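Local coordinates for branched-chain alpha-ketoacid decarboxylase (Lactococcus lactis, PDB 2VBF), which probably decarboxylates branched-chain and aromatic alpha-keto acids to aldehydes, with thiamine diphosphate and a magnesium ion as cofactors, at residues A[67-72]-A[76-81]; A[97-102]-A[118-123]; A[145-150]-A[182-187]. All coordinates share one frame; numbering follows the deposited sequence.

Interaction 1 of 3, residues A[67-72]-A[76-81]; sequences IGNANE and SYMADG. With TPP (thiamine diphosphate), chain D.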
loop_
_atom_site.group_PDB
_atom_site.type_symbol
_atom_site.label_atom_id
_atom_site.label_comp_id
_atom_site.label_asym_id
_atom_site.label_seq_id
_atom_site.Cartn_x
_atom_site.Cartn_y
_atom_site.Cartn_z
ATOM N N ILE A 67 -18.064 4.030 4.755
ATOM C CA ILE A 67 -17.815 2.634 4.429
ATOM C C ILE A 67 -16.333 2.362 4.681
ATOM O O ILE A 67 -15.488 2.632 3.828
ATOM C CB ILE A 67 -18.246 2.299 3.000
ATOM C CG1 ILE A 67 -19.743 2.628 2.834
ATOM C CG2 ILE A 67 -17.988 0.820 2.686
ATOM C CD1 ILE A 67 -20.357 2.144 1.559
ATOM N N GLY A 68 -16.037 1.831 5.864
ATOM C CA GLY A 68 -14.648 1.659 6.300
ATOM C C GLY A 68 -14.042 0.474 5.599
ATOM O O GLY A 68 -14.699 -0.555 5.455
ATOM N N ASN A 69 -12.793 0.629 5.153
ATOM C CA ASN A 69 -12.027 -0.439 4.500
ATOM C C ASN A 69 -11.079 -1.139 5.485
ATOM O O ASN A 69 -10.799 -0.613 6.560
ATOM C CB ASN A 69 -11.201 0.177 3.373
ATOM C CG ASN A 69 -12.070 0.741 2.282
ATOM O OD1 ASN A 69 -12.366 1.926 2.263
ATOM N ND2 ASN A 69 -12.535 -0.124 1.387
ATOM N N ALA A 70 -10.569 -2.315 5.091
ATOM C CA ALA A 70 -9.562 -3.017 5.887
ATOM C C ALA A 70 -8.228 -2.251 5.851
ATOM O O ALA A 70 -7.593 -2.067 6.900
ATOM C CB ALA A 70 -9.394 -4.451 5.385
ATOM N N ASN A 71 -7.805 -1.805 4.662
ATOM C CA ASN A 71 -6.610 -0.975 4.530
ATOM C C ASN A 71 -6.778 0.209 3.573
ATOM O O ASN A 71 -7.742 0.285 2.792
ATOM C CB ASN A 71 -5.338 -1.797 4.223
ATOM C CG ASN A 71 -5.312 -2.422 2.840
ATOM O OD1 ASN A 71 -5.754 -1.845 1.844
ATOM N ND2 ASN A 71 -4.712 -3.610 2.763
ATOM N N GLU A 72 -5.820 1.125 3.642
ATOM C CA GLU A 72 -5.886 2.373 2.869
ATOM C C GLU A 72 -5.633 2.222 1.373
ATOM O O GLU A 72 -6.228 2.949 0.560
ATOM C CB GLU A 72 -4.944 3.427 3.445
ATOM C CG GLU A 72 -5.370 3.913 4.812
ATOM C CD GLU A 72 -4.830 3.073 5.970
ATOM O OE1 GLU A 72 -4.286 1.956 5.759
ATOM O OE2 GLU A 72 -4.953 3.546 7.119
ATOM N N SER A 76 -8.311 3.492 -1.477
ATOM C CA SER A 76 -7.986 4.328 -2.633
ATOM C C SER A 76 -8.455 3.687 -3.953
ATOM O O SER A 76 -9.040 4.346 -4.810
ATOM C CB SER A 76 -6.485 4.649 -2.645
ATOM O OG SER A 76 -5.683 3.546 -3.028
ATOM N N TYR A 77 -8.246 2.382 -4.077
ATOM C CA TYR A 77 -8.738 1.623 -5.215
ATOM C C TYR A 77 -10.269 1.671 -5.291
ATOM O O TYR A 77 -10.858 1.800 -6.372
ATOM C CB TYR A 77 -8.292 0.167 -5.100
ATOM C CG TYR A 77 -6.815 -0.144 -5.314
ATOM C CD1 TYR A 77 -5.977 0.678 -6.074
ATOM C CD2 TYR A 77 -6.280 -1.338 -4.809
ATOM C CE1 TYR A 77 -4.633 0.319 -6.311
ATOM C CE2 TYR A 77 -4.959 -1.690 -5.027
ATOM C CZ TYR A 77 -4.145 -0.862 -5.777
ATOM O OH TYR A 77 -2.840 -1.238 -5.988
ATOM N N MET A 78 -10.894 1.506 -4.134
ATOM C CA MET A 78 -12.355 1.494 -4.052
ATOM C C MET A 78 -12.949 2.830 -4.462
ATOM O O MET A 78 -13.920 2.860 -5.217
ATOM C CB MET A 78 -12.814 1.128 -2.647
ATOM C CG MET A 78 -14.306 0.796 -2.557
ATOM S SD MET A 78 -14.802 -0.104 -1.056
ATOM C CE MET A 78 -13.914 -1.637 -1.283
ATOM N N ALA A 79 -12.353 3.910 -3.961
ATOM C CA ALA A 79 -12.753 5.274 -4.335
ATOM C C ALA A 79 -12.613 5.520 -5.847
ATOM O O ALA A 79 -13.483 6.129 -6.479
ATOM C CB ALA A 79 -11.960 6.294 -3.532
ATOM N N ASP A 80 -11.536 5.007 -6.440
ATOM C CA ASP A 80 -11.328 5.091 -7.880
ATOM C C ASP A 80 -12.473 4.390 -8.652
ATOM O O ASP A 80 -13.101 5.001 -9.510
ATOM C CB ASP A 80 -9.934 4.526 -8.215
ATOM C CG ASP A 80 -9.576 4.606 -9.678
ATOM O OD1 ASP A 80 -10.324 4.087 -10.526
ATOM O OD2 ASP A 80 -8.472 5.122 -9.962
ATOM N N GLY A 81 -12.771 3.127 -8.333
ATOM C CA GLY A 81 -13.911 2.441 -8.934
ATOM C C GLY A 81 -15.231 3.178 -8.774
ATOM O O GLY A 81 -16.018 3.289 -9.711
HETATM N "N1'" TPP D . -3.960 3.110 9.553
HETATM C "C2'" TPP D . -2.622 2.786 9.621
HETATM C CM2 TPP D . -1.922 2.271 8.405
HETATM N "N3'" TPP D . -1.961 2.954 10.803
HETATM C "C4'" TPP D . -2.613 3.429 11.927
HETATM N "N4'" TPP D . -1.886 3.597 13.025
HETATM C "C5'" TPP D . -3.980 3.739 11.875
HETATM C "C6'" TPP D . -4.645 3.566 10.665
HETATM C "C7'" TPP D . -4.724 4.240 13.117
HETATM N N3 TPP D . -4.856 3.214 14.158
HETATM C C2 TPP D . -4.016 3.047 15.256
HETATM S S1 TPP D . -4.382 1.831 16.261
HETATM C C5 TPP D . -5.654 1.469 15.334
HETATM C C4 TPP D . -5.841 2.284 14.213
HETATM C CM4 TPP D . -6.952 2.155 13.203
HETATM C C6 TPP D . -6.512 0.321 15.791
HETATM C C7 TPP D . -5.799 -1.028 15.812
HETATM O O7 TPP D . -6.804 -1.962 16.170
HETATM P PA TPP D . -6.461 -3.457 16.666
HETATM O O1A TPP D . -5.369 -3.975 15.742
HETATM O O2A TPP D . -7.737 -4.258 16.574
HETATM O O3A TPP D . -5.851 -3.274 18.131
HETATM P PB TPP D . -6.628 -3.334 19.558
HETATM O O1B TPP D . -6.378 -2.003 20.200
HETATM O O2B TPP D . -6.013 -4.460 20.330
HETATM O O3B TPP D . -8.081 -3.611 19.285
#
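The turn from an edge strand into the first turns of helix 72-86, within the N-terminal thiamine diphosphate-binding domain, is closed by two pairs, Asn69 with Met78 and Glu72 with Ser76. The first is a side-chain meeting. Asn69 CG stands anti to its own carbonyl carbon (chi1 -65°), which sends the amide across to the helix, where ND2 donates a weak hydrogen bond to Met78 SD at 3.3 Å, with an N-H...S angle of 155°. Met78 bends only at its last torsion, and CE therefore also lies against the amide, 3.4 Å from Asn69 ND2. The amide is held at both ends, because OD1 accepts from Gly45 N while ND2 also donates to Glu461 OE1. The second pair belongs to the helix backbone, with Ser76 N bonded to Glu72 O at 3.0 Å. Asn71, just before Glu72, is the N-cap, its OD1 taking Asn74 N while its ND2 reaches Leu457 O of the second subunit.

Glu72 illustrates how such a turn serves a site. Its CB points away from Ser76, and the chain, bent at chi2 (88°), brings OE2 to 2.7 Å from N1' of the cofactor's aminopyrimidine ring. In thiamine diphosphate enzymes a glutamate in this place typically bonds N1' and favours the imino tautomer, and the short approach here is consistent with that role.

Around the pair, strand 65-68 runs parallel to strand 42-45, whose Phe44 touches both Asn69 and Met78. Leu464 of helix 462-467 packs on the same two side chains, and Pro432 and Leu435 of helix 430-440 also touch Met78.

Interaction 2 of 3, residues A[97-102]-A[118-123]; sequences VGELSA and EIVGSP. With TPP (thiamine diphosphate), chain D.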
loop_
_atom_site.group_PDB
_atom_site.type_symbol
_atom_site.label_atom_id
_atom_site.label_comp_id
_atom_site.label_asym_id
_atom_site.label_seq_id
_atom_site.Cartn_x
_atom_site.Cartn_y
_atom_site.Cartn_z
ATOM N N VAL A 97 0.916 7.566 7.664
ATOM C CA VAL A 97 0.732 6.121 7.446
ATOM C C VAL A 97 -0.485 5.779 6.565
ATOM O O VAL A 97 -0.431 4.851 5.756
ATOM C CB VAL A 97 0.649 5.341 8.777
ATOM C CG1 VAL A 97 1.909 5.525 9.594
ATOM C CG2 VAL A 97 -0.595 5.773 9.580
ATOM N N GLY A 98 -1.572 6.528 6.704
ATOM C CA GLY A 98 -2.768 6.305 5.896
ATOM C C GLY A 98 -2.557 6.800 4.473
ATOM O O GLY A 98 -2.693 6.050 3.480
ATOM N N GLU A 99 -2.192 8.074 4.356
ATOM C CA GLU A 99 -2.003 8.663 3.040
ATOM C C GLU A 99 -0.914 7.969 2.216
ATOM O O GLU A 99 -1.111 7.720 1.022
ATOM C CB GLU A 99 -1.750 10.175 3.141
ATOM C CG GLU A 99 -0.508 10.571 3.891
ATOM C CD GLU A 99 -0.330 12.076 3.955
ATOM O OE1 GLU A 99 -0.085 12.586 5.075
ATOM O OE2 GLU A 99 -0.416 12.726 2.880
ATOM N N LEU A 100 0.229 7.651 2.820
ATOM C CA LEU A 100 1.282 6.974 2.049
ATOM C C LEU A 100 0.898 5.553 1.642
ATOM O O LEU A 100 1.339 5.079 0.602
ATOM C CB LEU A 100 2.631 6.997 2.775
ATOM C CG LEU A 100 3.278 8.389 2.892
ATOM C CD1 LEU A 100 4.639 8.274 3.536
ATOM C CD2 LEU A 100 3.368 9.110 1.543
ATOM N N SER A 101 0.070 4.888 2.436
ATOM C CA SER A 101 -0.442 3.560 2.035
ATOM C C SER A 101 -1.352 3.662 0.800
ATOM O O SER A 101 -1.431 2.743 -0.012
ATOM C CB SER A 101 -1.187 2.894 3.186
ATOM O OG SER A 101 -0.337 2.556 4.280
ATOM N N ALA A 102 -2.027 4.799 0.660
ATOM C CA ALA A 102 -3.029 5.014 -0.380
ATOM C C ALA A 102 -2.440 5.628 -1.670
ATOM O O ALA A 102 -3.125 5.690 -2.695
ATOM C CB ALA A 102 -4.148 5.938 0.185
ATOM N N GLU A 118 -8.924 12.819 -1.890
ATOM C CA GLU A 118 -8.395 12.249 -0.658
ATOM C C GLU A 118 -8.359 13.309 0.421
ATOM O O GLU A 118 -7.802 14.371 0.218
ATOM C CB GLU A 118 -7.016 11.641 -0.837
ATOM C CG GLU A 118 -6.524 11.005 0.473
ATOM C CD GLU A 118 -5.257 10.192 0.315
ATOM O OE1 GLU A 118 -4.695 10.138 -0.811
ATOM O OE2 GLU A 118 -4.839 9.616 1.341
ATOM N N ILE A 119 -8.969 13.002 1.563
ATOM C CA ILE A 119 -8.945 13.864 2.735
ATOM C C ILE A 119 -8.023 13.191 3.737
ATOM O O ILE A 119 -8.213 12.015 4.055
ATOM C CB ILE A 119 -10.342 14.015 3.370
ATOM C CG1 ILE A 119 -11.349 14.588 2.360
ATOM C CG2 ILE A 119 -10.263 14.863 4.654
ATOM C CD1 ILE A 119 -12.805 14.410 2.764
ATOM N N VAL A 120 -7.012 13.915 4.209
ATOM C CA VAL A 120 -6.038 13.375 5.143
ATOM C C VAL A 120 -6.171 14.113 6.476
ATOM O O VAL A 120 -5.958 15.322 6.537
ATOM C CB VAL A 120 -4.607 13.551 4.610
ATOM C CG1 VAL A 120 -3.604 12.869 5.555
ATOM C CG2 VAL A 120 -4.498 13.014 3.195
ATOM N N GLY A 121 -6.584 13.392 7.516
ATOM C CA GLY A 121 -6.640 13.942 8.856
ATOM C C GLY A 121 -5.244 14.106 9.425
ATOM O O GLY A 121 -4.447 13.178 9.374
ATOM N N SER A 122 -4.942 15.293 9.946
ATOM C CA SER A 122 -3.602 15.607 10.434
ATOM C C SER A 122 -3.635 16.118 11.880
ATOM O O SER A 122 -4.706 16.452 12.408
ATOM C CB SER A 122 -2.905 16.619 9.500
ATOM O OG SER A 122 -3.609 17.842 9.447
ATOM N N PRO A 123 -2.472 16.151 12.532
ATOM C CA PRO A 123 -2.429 16.647 13.925
ATOM C C PRO A 123 -2.947 18.088 14.073
ATOM O O PRO A 123 -3.017 18.834 13.096
ATOM C CB PRO A 123 -0.953 16.561 14.284
ATOM C CG PRO A 123 -0.358 15.593 13.329
ATOM C CD PRO A 123 -1.140 15.715 12.065
HETATM N "N1'" TPP D . -3.960 3.110 9.553
HETATM C "C2'" TPP D . -2.622 2.786 9.621
HETATM C CM2 TPP D . -1.922 2.271 8.405
HETATM N "N3'" TPP D . -1.961 2.954 10.803
HETATM C "C4'" TPP D . -2.613 3.429 11.927
HETATM N "N4'" TPP D . -1.886 3.597 13.025
HETATM C "C5'" TPP D . -3.980 3.739 11.875
HETATM C "C6'" TPP D . -4.645 3.566 10.665
HETATM C "C7'" TPP D . -4.724 4.240 13.117
HETATM N N3 TPP D . -4.856 3.214 14.158
HETATM C C2 TPP D . -4.016 3.047 15.256
HETATM S S1 TPP D . -4.382 1.831 16.261
HETATM C C5 TPP D . -5.654 1.469 15.334
HETATM C C4 TPP D . -5.841 2.284 14.213
HETATM C CM4 TPP D . -6.952 2.155 13.203
HETATM C C6 TPP D . -6.512 0.321 15.791
HETATM C C7 TPP D . -5.799 -1.028 15.812
HETATM O O7 TPP D . -6.804 -1.962 16.170
HETATM P PA TPP D . -6.461 -3.457 16.666
HETATM O O1A TPP D . -5.369 -3.975 15.742
HETATM O O2A TPP D . -7.737 -4.258 16.574
HETATM O O3A TPP D . -5.851 -3.274 18.131
HETATM P PB TPP D . -6.628 -3.334 19.558
HETATM O O1B TPP D . -6.378 -2.003 20.200
HETATM O O2B TPP D . -6.013 -4.460 20.330
HETATM O O3B TPP D . -8.081 -3.611 19.285
HETATM O O HOH W 1 -2.513 9.087 -0.931
#
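Glu99 and Ala102 at the start of helix 97-111 face Glu118 and Val120 of strand 116-122, two successive elements of a beta-alpha-beta unit in the N-terminal cofactor-binding domain. The short segments run nearly antiparallel, at 153°, with their axes 8.8 Å apart.

Van der Waals contact carries much of the pairing. Glu99 holds CG between its backbone N and carbonyl carbon (chi1 62°) and then extends, crossing Val120 at about a right angle. Its carboxylate lies against both methyls, OE1 coming closest, 3.6 Å from Val120 CG1, and its CB also approaches CG2. Glu118 reaches from the strand toward the helix as an extended chain, and its OE2 comes within 3.4 Å of Glu99 CA and also touches Ala102 CB.

Polar links complete the contact. A water donates to Glu99 O at 2.8 Å and bridges to Glu118 OE1, although that second distance is too short to be taken literally. The carboxylates have further partners, Glu99 OE1 receiving Gly96 N and OE2 probably bonding Tyr184 OH, at a doubtfully short distance, while Glu118 OE2 bonds Thr93 OG1. With Glu99 OE2 and Glu118 OE2 only 5.6 Å apart in the interior, one of the acids may have a raised pKa.

At the cofactor end of the helix, Val97 rests its CG2 methyl against the aminopyrimidine ring, 3.4 Å from N3'.

Interaction 3 of 3, residues A[145-150]-A[182-187]; sequences HFMKMH and PVYINL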
loop_
_atom_site.group_PDB
_atom_site.type_symbol
_atom_site.label_atom_id
_atom_site.label_comp_id
_atom_site.label_asym_id
_atom_site.label_seq_id
_atom_site.Cartn_x
_atom_site.Cartn_y
_atom_site.Cartn_z
ATOM N N HIS A 145 6.045 17.160 4.460
ATOM C CA HIS A 145 6.704 16.213 3.548
ATOM C C HIS A 145 5.686 15.435 2.718
ATOM O O HIS A 145 5.872 15.220 1.525
ATOM C CB HIS A 145 7.491 15.127 4.285
ATOM C CG HIS A 145 8.679 15.599 5.049
ATOM N ND1 HIS A 145 9.701 16.332 4.483
ATOM C CD2 HIS A 145 9.049 15.358 6.328
ATOM C CE1 HIS A 145 10.633 16.554 5.396
ATOM N NE2 HIS A 145 10.267 15.963 6.519
ATOM N N PHE A 146 4.631 14.958 3.375
ATOM C CA PHE A 146 3.752 13.975 2.743
ATOM C C PHE A 146 2.888 14.658 1.684
ATOM O O PHE A 146 2.667 14.091 0.622
ATOM C CB PHE A 146 2.983 13.155 3.794
ATOM C CG PHE A 146 3.882 12.610 4.894
ATOM C CD1 PHE A 146 5.088 12.004 4.574
ATOM C CD2 PHE A 146 3.539 12.725 6.237
ATOM C CE1 PHE A 146 5.931 11.538 5.563
ATOM C CE2 PHE A 146 4.392 12.247 7.227
ATOM C CZ PHE A 146 5.583 11.669 6.885
ATOM N N MET A 147 2.463 15.894 1.925
ATOM C CA MET A 147 1.743 16.651 0.907
ATOM C C MET A 147 2.653 16.925 -0.302
ATOM O O MET A 147 2.209 16.790 -1.442
ATOM C CB MET A 147 1.170 17.969 1.451
ATOM C CG MET A 147 0.290 18.709 0.434
ATOM S SD MET A 147 -0.722 20.002 1.171
ATOM C CE MET A 147 0.530 21.237 1.435
ATOM N N LYS A 148 3.904 17.311 -0.056
ATOM C CA LYS A 148 4.875 17.502 -1.142
ATOM C C LYS A 148 4.995 16.232 -2.006
ATOM O O LYS A 148 5.014 16.297 -3.236
ATOM C CB LYS A 148 6.249 17.896 -0.608
ATOM C CG LYS A 148 7.278 18.004 -1.723
ATOM C CD LYS A 148 8.548 18.709 -1.348
ATOM C CE LYS A 148 9.323 19.077 -2.612
ATOM N NZ LYS A 148 10.751 19.415 -2.343
ATOM N N MET A 149 5.054 15.077 -1.349
ATOM C CA MET A 149 5.170 13.788 -2.061
ATOM C C MET A 149 3.970 13.520 -2.978
ATOM O O MET A 149 4.083 12.744 -3.926
ATOM C CB MET A 149 5.375 12.619 -1.089
ATOM C CG MET A 149 6.712 12.693 -0.359
ATOM S SD MET A 149 6.834 11.734 1.157
ATOM C CE MET A 149 6.765 10.067 0.510
ATOM N N HIS A 150 2.830 14.166 -2.720
ATOM C CA HIS A 150 1.662 13.997 -3.572
ATOM C C HIS A 150 1.620 14.945 -4.792
ATOM O O HIS A 150 0.695 14.875 -5.596
ATOM C CB HIS A 150 0.389 14.189 -2.754
ATOM C CG HIS A 150 0.031 13.008 -1.906
ATOM N ND1 HIS A 150 0.650 12.744 -0.701
ATOM C CD2 HIS A 150 -0.860 12.005 -2.101
ATOM C CE1 HIS A 150 0.135 11.640 -0.185
ATOM N NE2 HIS A 150 -0.773 11.166 -1.018
ATOM N N PRO A 182 -7.472 13.639 -9.502
ATOM C CA PRO A 182 -7.558 13.646 -8.037
ATOM C C PRO A 182 -7.035 14.920 -7.382
ATOM O O PRO A 182 -6.125 15.578 -7.890
ATOM C CB PRO A 182 -6.741 12.419 -7.602
ATOM C CG PRO A 182 -6.005 11.980 -8.790
ATOM C CD PRO A 182 -6.624 12.556 -10.010
ATOM N N VAL A 183 -7.626 15.242 -6.239
ATOM C CA VAL A 183 -7.159 16.337 -5.415
ATOM C C VAL A 183 -7.036 15.861 -3.978
ATOM O O VAL A 183 -7.504 14.773 -3.621
ATOM C CB VAL A 183 -8.079 17.559 -5.510
ATOM C CG1 VAL A 183 -8.142 18.031 -6.968
ATOM C CG2 VAL A 183 -9.475 17.234 -4.962
ATOM N N TYR A 184 -6.416 16.703 -3.166
ATOM C CA TYR A 184 -5.899 16.321 -1.848
ATOM C C TYR A 184 -6.161 17.448 -0.846
ATOM O O TYR A 184 -5.819 18.602 -1.100
ATOM C CB TYR A 184 -4.413 16.041 -2.017
ATOM C CG TYR A 184 -3.566 15.774 -0.782
ATOM C CD1 TYR A 184 -3.067 14.495 -0.532
ATOM C CD2 TYR A 184 -3.158 16.802 0.064
ATOM C CE1 TYR A 184 -2.226 14.249 0.554
ATOM C CE2 TYR A 184 -2.310 16.564 1.142
ATOM C CZ TYR A 184 -1.861 15.283 1.391
ATOM O OH TYR A 184 -1.012 15.033 2.449
ATOM N N ILE A 185 -6.759 17.086 0.288
ATOM C CA ILE A 185 -7.136 18.024 1.343
ATOM C C ILE A 185 -6.592 17.501 2.655
ATOM O O ILE A 185 -6.997 16.435 3.103
ATOM C CB ILE A 185 -8.676 18.186 1.438
ATOM C CG1 ILE A 185 -9.240 18.733 0.116
ATOM C CG2 ILE A 185 -9.060 19.064 2.626
ATOM C CD1 ILE A 185 -10.767 18.734 0.035
ATOM N N ASN A 186 -5.637 18.231 3.232
ATOM C CA ASN A 186 -5.092 17.917 4.548
ATOM C C ASN A 186 -5.912 18.726 5.551
ATOM O O ASN A 186 -5.957 19.955 5.477
ATOM C CB ASN A 186 -3.578 18.198 4.590
ATOM C CG ASN A 186 -2.970 18.076 5.980
ATOM O OD1 ASN A 186 -1.889 17.480 6.160
ATOM N ND2 ASN A 186 -3.619 18.672 6.957
ATOM N N LEU A 187 -6.567 18.013 6.474
ATOM C CA LEU A 187 -7.519 18.590 7.423
ATOM C C LEU A 187 -7.061 18.386 8.875
ATOM O O LEU A 187 -7.249 17.301 9.446
ATOM C CB LEU A 187 -8.872 17.914 7.229
ATOM C CG LEU A 187 -10.057 18.328 8.114
ATOM C CD1 LEU A 187 -10.439 19.758 7.817
ATOM C CD2 LEU A 187 -11.237 17.423 7.856
#
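Phe146, Met147 and His150, from helix 145-149 and the residue after it, close round Tyr184, which projects from strand 183-188, next to the edge of the parallel sheet within this chain. Phe146 contributes chiefly its backbone, its carbonyl O accepting a nearly straight bond (172°) from His150 ND1 at 2.8 Å. The acceptor lies in the imidazole plane, but the donor stands above the carbonyl plane. Next comes Met147, whose CG, anti to the backbone N (chi1 -174°), presses on Tyr184 CE2 at 3.4 Å. The sulfur follows alongside, SD lying 5.0 Å from the centroid of the Tyr184 ring in an oblique Met-aromatic contact, and the phenol hydroxyl, whose probable partner is Glu99 OE2, ends beside the backbone, Tyr184 OH being 3.5 Å from Met147 CA.

His150 closes the run. One face of its imidazole receives Tyr184 CE1, which sits 3.4 Å above the plane and over the ring centre, yet the two planes are inclined at 43°. The bond to Phe146 O fixes the ring's rotation and presents that face. Were His150 replaced by an alanine, Phe146 O would probably lose its side-chain donor and a gap would open against one flank of Tyr184, whose ring could then shift.

Tyr184 itself stands between Val120 of strand 116-122 and Arg157 of strand 156-159. Met147 also touches Arg157, while His150 rests on Glu118, and Phe146 and Met149 lie against helix 97-111.

How the interactions relate
The three contacts form a series across one parallel sheet, with interaction 2 in the middle. Its centre lies about 13 Å from that of interaction 1 and about 8 Å from that of interaction 3, whereas interactions 1 and 3 stay about 7 Å apart at their nearest atoms. Glu72 CB packs on Gly98 O at 3.5 Å, joining the two contacts that touch the cofactor's pyrimidine. On the other side Ser122 OG and Asn186 ND2 are 2.6 Å apart, a probable hydrogen bond, and His150 CE1 packs against Glu99 OE2 at 3.3 Å. Interaction 3 is thus a second layer, at one remove from a cofactor whose diphosphate end is bound by the second subunit.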